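Long-range contacts in cell shape determining protein MreC (Streptococcus pneumoniae, PDB 2QF4), which helps to form and maintain cell shape, probably as part of the elongasome that synthesises peripheral peptidoglycan: residues Thr6-Ile14 / Leu25-Ser36; Glu37-Leu47 / Asn122-Val130. One frame throughout, in Å; residues are numbered along the deposited sequence. Where two conformers were deposited one is given.

Interaction 1. Residues Thr6-Ile14 / Leu25-Ser36; sequences TKTLAADVI and LTLDAGRSKGAS
Asp12 and Asp28 meet through main chain and side chain at once. Asp28 N donates to Asp12 O (3.0 Å), and Asp12 N donates to Asp28 OD1 (2.9 Å), which it reaches from above the carboxylate, 44° out of its plane. The Asp28 side-chain torsion (chi1 68°) sets CG between the backbone N and the carbonyl carbon and folds the acid back over residues 6-14. The two carboxylates are twisted 76° apart, with Asp12 OD2 only 2.5 Å from Asp28 OD2, which suggests that one acid holds a proton. Ile14 N bonds Thr26 O (2.8 Å). The Ile14 and Asp28 amides bracket the antiparallel non-hydrogen-bonded pair Val13-Leu27, whose side chains share a sheet face and touch at Val13 CG2 and Leu27 CD2 (3.9 Å).

Beyond Leu27 the chain leaves the strand, and mostly apolar contacts take over. Ala11 CB packs on Ala29 CB (3.8 Å), while Leu9 CD2 touches the methyls of Ala29 and Ala35 and packs on a backbone oxygen, Lys33 O (3.7 Å). Lys33 N and Ala35 N approach Gly30 O from opposite faces of its carbonyl plane, helping to hold this turn. Further out, strand 160-166 makes backbone bonds to Lys7, Leu9 and Ala11, and Asp159 to Val13. The arrangement is a beta hairpin in a closed six-stranded antiparallel barrel of this major periplasmic domain, as in the alpha-lytic protease fold.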
# COMPACT_ATOMS: atom_id res chain seq x y z
N THR A 6 -8.42 14.03 -3.64
CA THR A 6 -7.32 13.35 -4.30
C THR A 6 -7.13 13.85 -5.71
O THR A 6 -7.98 14.48 -6.31
CB THR A 6 -7.42 11.80 -4.32
OG1 THR A 6 -8.34 11.37 -5.33
CG2 THR A 6 -7.83 11.24 -2.94
N LYS A 7 -5.93 13.58 -6.22
CA LYS A 7 -5.57 13.75 -7.62
C LYS A 7 -5.09 12.41 -8.13
O LYS A 7 -4.40 11.69 -7.42
CB LYS A 7 -4.49 14.82 -7.79
CG LYS A 7 -3.28 14.66 -6.90
CD LYS A 7 -2.28 15.76 -6.98
CE LYS A 7 -1.12 15.44 -6.06
NZ LYS A 7 -0.04 16.47 -6.12
N THR A 8 -5.44 12.09 -9.37
CA THR A 8 -5.16 10.78 -9.91
C THR A 8 -4.60 10.88 -11.30
O THR A 8 -4.80 11.86 -12.01
CB THR A 8 -6.42 9.90 -9.96
OG1 THR A 8 -7.22 10.26 -11.11
CG2 THR A 8 -7.27 9.96 -8.70
N LEU A 9 -3.92 9.82 -11.71
CA LEU A 9 -3.35 9.72 -13.05
C LEU A 9 -3.28 8.26 -13.44
O LEU A 9 -2.62 7.46 -12.76
CB LEU A 9 -1.92 10.31 -13.02
CG LEU A 9 -1.13 10.29 -14.32
CD1 LEU A 9 -1.85 11.00 -15.47
CD2 LEU A 9 0.27 10.81 -14.11
N ALA A 10 -3.92 7.89 -14.53
CA ALA A 10 -3.90 6.51 -15.04
C ALA A 10 -2.91 6.45 -16.17
O ALA A 10 -2.88 7.33 -17.03
CB ALA A 10 -5.30 6.07 -15.46
N ALA A 11 -2.10 5.40 -16.21
CA ALA A 11 -1.03 5.29 -17.20
C ALA A 11 -0.83 3.82 -17.53
O ALA A 11 -1.18 2.92 -16.78
CB ALA A 11 0.27 5.90 -16.66
N ASP A 12 -0.25 3.58 -18.70
CA ASP A 12 0.03 2.20 -19.16
C ASP A 12 1.26 1.62 -18.47
O ASP A 12 2.26 2.32 -18.28
CB ASP A 12 0.35 2.20 -20.66
CG ASP A 12 -0.67 2.92 -21.48
OD1 ASP A 12 -1.80 2.41 -21.59
OD2 ASP A 12 -0.34 3.99 -22.01
N VAL A 13 1.20 0.33 -18.17
CA VAL A 13 2.40 -0.43 -17.80
C VAL A 13 3.25 -0.69 -19.04
O VAL A 13 2.76 -1.27 -20.01
CB VAL A 13 1.99 -1.77 -17.16
CG1 VAL A 13 3.21 -2.58 -16.79
CG2 VAL A 13 1.10 -1.52 -15.92
N ILE A 14 4.48 -0.23 -19.01
CA ILE A 14 5.41 -0.45 -20.10
C ILE A 14 6.56 -1.37 -19.70
O ILE A 14 7.23 -1.92 -20.58
CB ILE A 14 5.91 0.86 -20.75
CG1 ILE A 14 6.46 1.82 -19.71
CG2 ILE A 14 4.79 1.51 -21.60
CD1 ILE A 14 7.28 2.96 -20.28
N LEU A 25 6.85 -2.05 -11.39
CA LEU A 25 6.30 -1.73 -12.70
C LEU A 25 6.76 -0.33 -13.07
O LEU A 25 6.98 0.53 -12.23
CB LEU A 25 4.73 -1.67 -12.66
CG LEU A 25 3.96 -2.85 -12.13
CD1 LEU A 25 2.52 -2.51 -12.07
CD2 LEU A 25 4.22 -4.09 -13.03
N THR A 26 6.91 -0.09 -14.37
CA THR A 26 7.12 1.24 -14.92
C THR A 26 5.91 1.63 -15.72
O THR A 26 5.43 0.86 -16.57
CB THR A 26 8.37 1.29 -15.83
OG1 THR A 26 9.48 0.81 -15.10
CG2 THR A 26 8.64 2.72 -16.30
N LEU A 27 5.43 2.85 -15.46
CA LEU A 27 4.31 3.45 -16.15
C LEU A 27 4.81 4.54 -17.11
O LEU A 27 5.81 5.20 -16.86
CB LEU A 27 3.32 4.06 -15.14
CG LEU A 27 2.89 3.17 -14.01
CD1 LEU A 27 1.91 3.95 -13.08
CD2 LEU A 27 2.27 1.92 -14.53
N ASP A 28 4.06 4.74 -18.18
CA ASP A 28 4.39 5.69 -19.24
C ASP A 28 3.88 7.11 -19.01
O ASP A 28 3.68 7.82 -19.98
CB ASP A 28 3.94 5.17 -20.60
CG ASP A 28 2.44 5.09 -20.76
OD1 ASP A 28 1.68 5.37 -19.82
OD2 ASP A 28 2.04 4.72 -21.90
N ALA A 29 3.79 7.57 -17.77
CA ALA A 29 3.51 8.97 -17.42
C ALA A 29 4.45 9.25 -16.27
O ALA A 29 4.58 8.42 -15.37
CB ALA A 29 2.08 9.18 -17.10
N GLY A 30 5.01 10.45 -16.18
CA GLY A 30 5.28 11.04 -14.93
C GLY A 30 5.05 12.47 -14.64
O GLY A 30 3.92 12.85 -14.66
N ARG A 31 6.10 13.16 -14.23
CA ARG A 31 5.91 14.49 -13.63
C ARG A 31 5.25 15.46 -14.60
O ARG A 31 4.42 16.27 -14.19
CB ARG A 31 7.23 15.06 -13.14
CG ARG A 31 7.28 16.32 -12.31
CD ARG A 31 8.76 16.59 -11.95
NE ARG A 31 9.28 15.64 -10.95
CZ ARG A 31 10.28 14.77 -11.12
NH1 ARG A 31 10.94 14.67 -12.27
NH2 ARG A 31 10.62 13.97 -10.11
N SER A 32 5.57 15.32 -15.89
CA SER A 32 4.99 16.21 -16.90
C SER A 32 3.46 16.09 -16.97
O SER A 32 2.79 17.02 -17.47
CB SER A 32 5.60 15.95 -18.27
OG SER A 32 5.14 14.72 -18.81
N LYS A 33 2.92 14.97 -16.48
CA LYS A 33 1.49 14.73 -16.41
C LYS A 33 0.93 14.69 -14.98
O LYS A 33 -0.23 14.37 -14.78
CB LYS A 33 1.12 13.46 -17.16
CG LYS A 33 1.04 13.66 -18.64
CD LYS A 33 0.90 12.37 -19.38
CE LYS A 33 0.82 12.64 -20.88
NZ LYS A 33 0.70 11.35 -21.64
N GLY A 34 1.75 15.07 -14.02
CA GLY A 34 1.28 15.26 -12.66
C GLY A 34 1.61 14.16 -11.66
O GLY A 34 1.15 14.21 -10.52
N ALA A 35 2.41 13.18 -12.06
CA ALA A 35 2.85 12.16 -11.10
C ALA A 35 3.65 12.84 -9.99
O ALA A 35 4.44 13.77 -10.26
CB ALA A 35 3.67 11.11 -11.82
N SER A 36 3.41 12.38 -8.76
CA SER A 36 4.07 12.91 -7.56
C SER A 36 4.56 11.78 -6.65
O SER A 36 4.09 10.64 -6.67
CB SER A 36 3.18 13.91 -6.77
OG SER A 36 1.87 13.45 -6.45
O HOH W 1 0.82 16.40 -8.84

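Interaction 2. Residues Glu37-Leu47 / Asn122-Val130; sequences ENMLAIANGGL and NFNVADIPV. With EDO (1,2-ethanediol), chain E.
Leu40 wedges its two methyls into the segment Asn122-Val130. CD2 lies against Phe123 CD1 (3.6 Å), while CD1 meets Val125 CG1 (3.7 Å), the Leu40 and Val125 side chains sliding past each other in opposite directions. Ile128 continues this close-packed part: its CG2, set beside its own carbonyl carbon, reaches Ile42 CG2 (3.9 Å) and the CB of Leu47. Leu47 and Val130 then run side by side, pointing the same way. Leu47 N donates to Pro129 O (2.8 Å).

The Phe123 ring marks the passage to polar surroundings. Met39 O lies at its edge, and Asn122 ND2 sits 3.3 Å above one face, over the centre, while donating a longer bond to Glu37 O, approached from above the carbonyl plane. More hydrated is the pairing of Asn38 and Asn124: Asn38 ND2 bonds Asn124 OD1 (3.0 Å) in the carbonyl plane, but the amides are turned 59° apart and a water links Asn124 OD1 to Asn38 O. Asn38 OD1 is held by Ser36. At the other, exposed end, Gly45 O lies against Pro129 CD (3.4 Å), and a second water bridges Leu47 O and Val130 O. Strands 40-43 and 46-54 belong to one barrel and 126-137 to the other, so the chemistry implies an interface with an apolar centre whose few directional bonds, near its ends, probably help set how the barrels are placed.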
# COMPACT_ATOMS: atom_id res chain seq x y z
N GLU A 37 5.49 12.16 -5.80
CA GLU A 37 6.17 11.22 -4.95
C GLU A 37 5.26 10.76 -3.76
O GLU A 37 5.60 9.78 -3.11
CB GLU A 37 7.49 11.81 -4.36
CG GLU A 37 8.06 13.15 -4.85
CD GLU A 37 8.29 13.29 -6.34
OE1 GLU A 37 9.28 12.74 -6.86
OE2 GLU A 37 7.52 14.03 -6.97
N ASN A 38 4.14 11.43 -3.48
CA ASN A 38 3.25 11.01 -2.40
C ASN A 38 2.27 9.99 -2.87
O ASN A 38 1.41 9.62 -2.09
CB ASN A 38 2.48 12.21 -1.68
CG ASN A 38 1.29 12.83 -2.52
OD1 ASN A 38 1.24 12.71 -3.74
ND2 ASN A 38 0.32 13.49 -1.82
N MET A 39 2.36 9.55 -4.15
CA MET A 39 1.29 8.77 -4.70
C MET A 39 1.41 7.29 -4.43
O MET A 39 2.49 6.69 -4.44
CB MET A 39 1.14 9.03 -6.21
CG MET A 39 0.61 10.42 -6.52
SD MET A 39 0.51 10.69 -8.28
CE MET A 39 -0.63 12.11 -8.29
N LEU A 40 0.24 6.72 -4.23
CA LEU A 40 0.03 5.28 -4.18
C LEU A 40 -0.50 4.82 -5.52
O LEU A 40 -0.87 5.63 -6.35
CB LEU A 40 -0.88 4.90 -3.01
CG LEU A 40 -0.25 5.11 -1.62
CD1 LEU A 40 -1.27 4.80 -0.53
CD2 LEU A 40 0.97 4.20 -1.45
N ALA A 41 -0.48 3.52 -5.74
CA ALA A 41 -0.84 2.92 -7.01
C ALA A 41 -1.90 1.85 -6.80
O ALA A 41 -1.77 0.99 -5.91
CB ALA A 41 0.41 2.31 -7.66
N ILE A 42 -2.96 1.91 -7.61
CA ILE A 42 -4.12 1.03 -7.53
C ILE A 42 -4.40 0.31 -8.84
O ILE A 42 -4.15 0.80 -9.95
CB ILE A 42 -5.36 1.83 -7.01
CG1 ILE A 42 -6.04 2.68 -8.02
CG2 ILE A 42 -4.98 2.69 -5.82
CD1 ILE A 42 -7.45 3.10 -7.57
N ALA A 43 -4.97 -0.87 -8.69
CA ALA A 43 -5.50 -1.66 -9.80
C ALA A 43 -6.62 -2.45 -9.26
O ALA A 43 -6.58 -2.92 -8.13
CB ALA A 43 -4.44 -2.61 -10.37
N ASN A 44 -7.63 -2.68 -10.09
CA ASN A 44 -8.73 -3.55 -9.69
C ASN A 44 -9.36 -3.09 -8.35
O ASN A 44 -9.79 -3.93 -7.55
CB ASN A 44 -8.21 -5.02 -9.59
CG ASN A 44 -7.73 -5.61 -10.95
OD1 ASN A 44 -8.30 -5.32 -12.00
ND2 ASN A 44 -6.71 -6.49 -10.90
N GLY A 45 -9.42 -1.78 -8.11
CA GLY A 45 -10.02 -1.24 -6.89
C GLY A 45 -9.18 -1.23 -5.62
O GLY A 45 -9.61 -0.68 -4.59
N GLY A 46 -7.98 -1.81 -5.67
CA GLY A 46 -7.20 -1.96 -4.47
C GLY A 46 -5.76 -1.52 -4.62
O GLY A 46 -5.22 -1.34 -5.72
N LEU A 47 -5.11 -1.39 -3.47
CA LEU A 47 -3.70 -0.97 -3.45
C LEU A 47 -2.79 -2.06 -4.02
O LEU A 47 -2.86 -3.21 -3.62
CB LEU A 47 -3.27 -0.70 -2.01
CG LEU A 47 -1.89 -0.03 -1.87
CD1 LEU A 47 -1.91 1.39 -2.48
CD2 LEU A 47 -1.46 -0.02 -0.40
N ASN A 122 4.27 9.63 4.46
CA ASN A 122 4.48 10.19 3.13
C ASN A 122 3.38 9.86 2.15
O ASN A 122 3.00 10.70 1.34
CB ASN A 122 5.83 9.72 2.57
CG ASN A 122 6.10 10.25 1.13
OD1 ASN A 122 6.36 11.43 0.94
ND2 ASN A 122 5.94 9.39 0.12
N PHE A 123 2.84 8.66 2.23
CA PHE A 123 1.84 8.18 1.25
C PHE A 123 0.49 8.48 1.86
O PHE A 123 -0.24 7.61 2.28
CB PHE A 123 2.10 6.72 0.95
CG PHE A 123 3.40 6.51 0.21
CD1 PHE A 123 3.49 6.81 -1.13
CD2 PHE A 123 4.52 6.07 0.86
CE1 PHE A 123 4.67 6.69 -1.81
CE2 PHE A 123 5.72 5.94 0.17
CZ PHE A 123 5.79 6.26 -1.17
N ASN A 124 0.16 9.76 1.85
CA ASN A 124 -0.87 10.33 2.71
C ASN A 124 -2.26 10.34 2.11
O ASN A 124 -2.95 11.32 2.15
CB ASN A 124 -0.45 11.73 3.22
CG ASN A 124 -0.30 12.78 2.14
OD1 ASN A 124 -0.14 12.47 0.99
ND2 ASN A 124 -0.42 14.05 2.53
N VAL A 125 -2.69 9.20 1.57
CA VAL A 125 -4.04 9.02 1.06
C VAL A 125 -4.66 7.83 1.77
O VAL A 125 -4.21 6.71 1.63
CB VAL A 125 -4.12 8.84 -0.49
CG1 VAL A 125 -3.01 7.98 -1.02
CG2 VAL A 125 -5.48 8.37 -0.94
N ALA A 126 -5.72 8.11 2.50
CA ALA A 126 -6.42 7.13 3.29
C ALA A 126 -7.53 6.41 2.52
O ALA A 126 -7.99 6.88 1.48
CB ALA A 126 -7.01 7.82 4.55
N ASP A 127 -7.94 5.25 3.04
CA ASP A 127 -9.18 4.56 2.69
C ASP A 127 -9.12 3.74 1.41
O ASP A 127 -10.12 3.18 0.99
CB ASP A 127 -10.39 5.54 2.68
CG ASP A 127 -10.56 6.25 4.00
OD1 ASP A 127 -10.39 5.66 5.06
OD2 ASP A 127 -10.89 7.46 3.98
N ILE A 128 -7.96 3.58 0.81
CA ILE A 128 -7.82 2.70 -0.33
C ILE A 128 -7.83 1.26 0.19
O ILE A 128 -7.08 0.94 1.13
CB ILE A 128 -6.51 2.95 -1.07
CG1 ILE A 128 -6.44 4.37 -1.61
CG2 ILE A 128 -6.32 1.92 -2.19
CD1 ILE A 128 -5.03 4.78 -2.09
N PRO A 129 -8.66 0.36 -0.38
CA PRO A 129 -8.66 -1.04 0.08
C PRO A 129 -7.28 -1.66 -0.07
O PRO A 129 -6.66 -1.55 -1.12
CB PRO A 129 -9.70 -1.72 -0.83
CG PRO A 129 -10.59 -0.59 -1.23
CD PRO A 129 -9.69 0.58 -1.40
N VAL A 130 -6.87 -2.41 0.95
CA VAL A 130 -5.62 -3.19 0.95
C VAL A 130 -5.89 -4.69 1.00
O VAL A 130 -5.37 -5.44 0.17
CB VAL A 130 -4.71 -2.76 2.12
CG1 VAL A 130 -3.43 -3.60 2.16
CG2 VAL A 130 -4.34 -1.30 1.96
C1 EDO E . -10.81 5.71 -2.00
O1 EDO E . -10.63 4.30 -1.94
C2 EDO E . -9.71 6.39 -1.20
O2 EDO E . -9.04 7.33 -2.05
O HOH W 2 -0.94 10.98 -1.09
O HOH W 3 -4.66 -5.05 -2.46

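How the interactions relate
Interaction 1 works within one barrel and interaction 2 between the two: their centres lie about 17 Å and 6 Å from the centre of the chain, and about 13 Å from each other. Both are partly buried, yet the peripheral one relies on main-chain hydrogen bonds of a sheet and brings two acids close together, the central one on branched aliphatic side chains, a phenylalanine and asparagine amides. They share the first barrel, since residues 25-36 lead directly into 37-47. Met39 joins them physically, its CE lying 3.5 Å from Gly34 O. A polar route also connects them, from Ser36 through Asn38 to the loop leading into strand 126-137 of the second barrel.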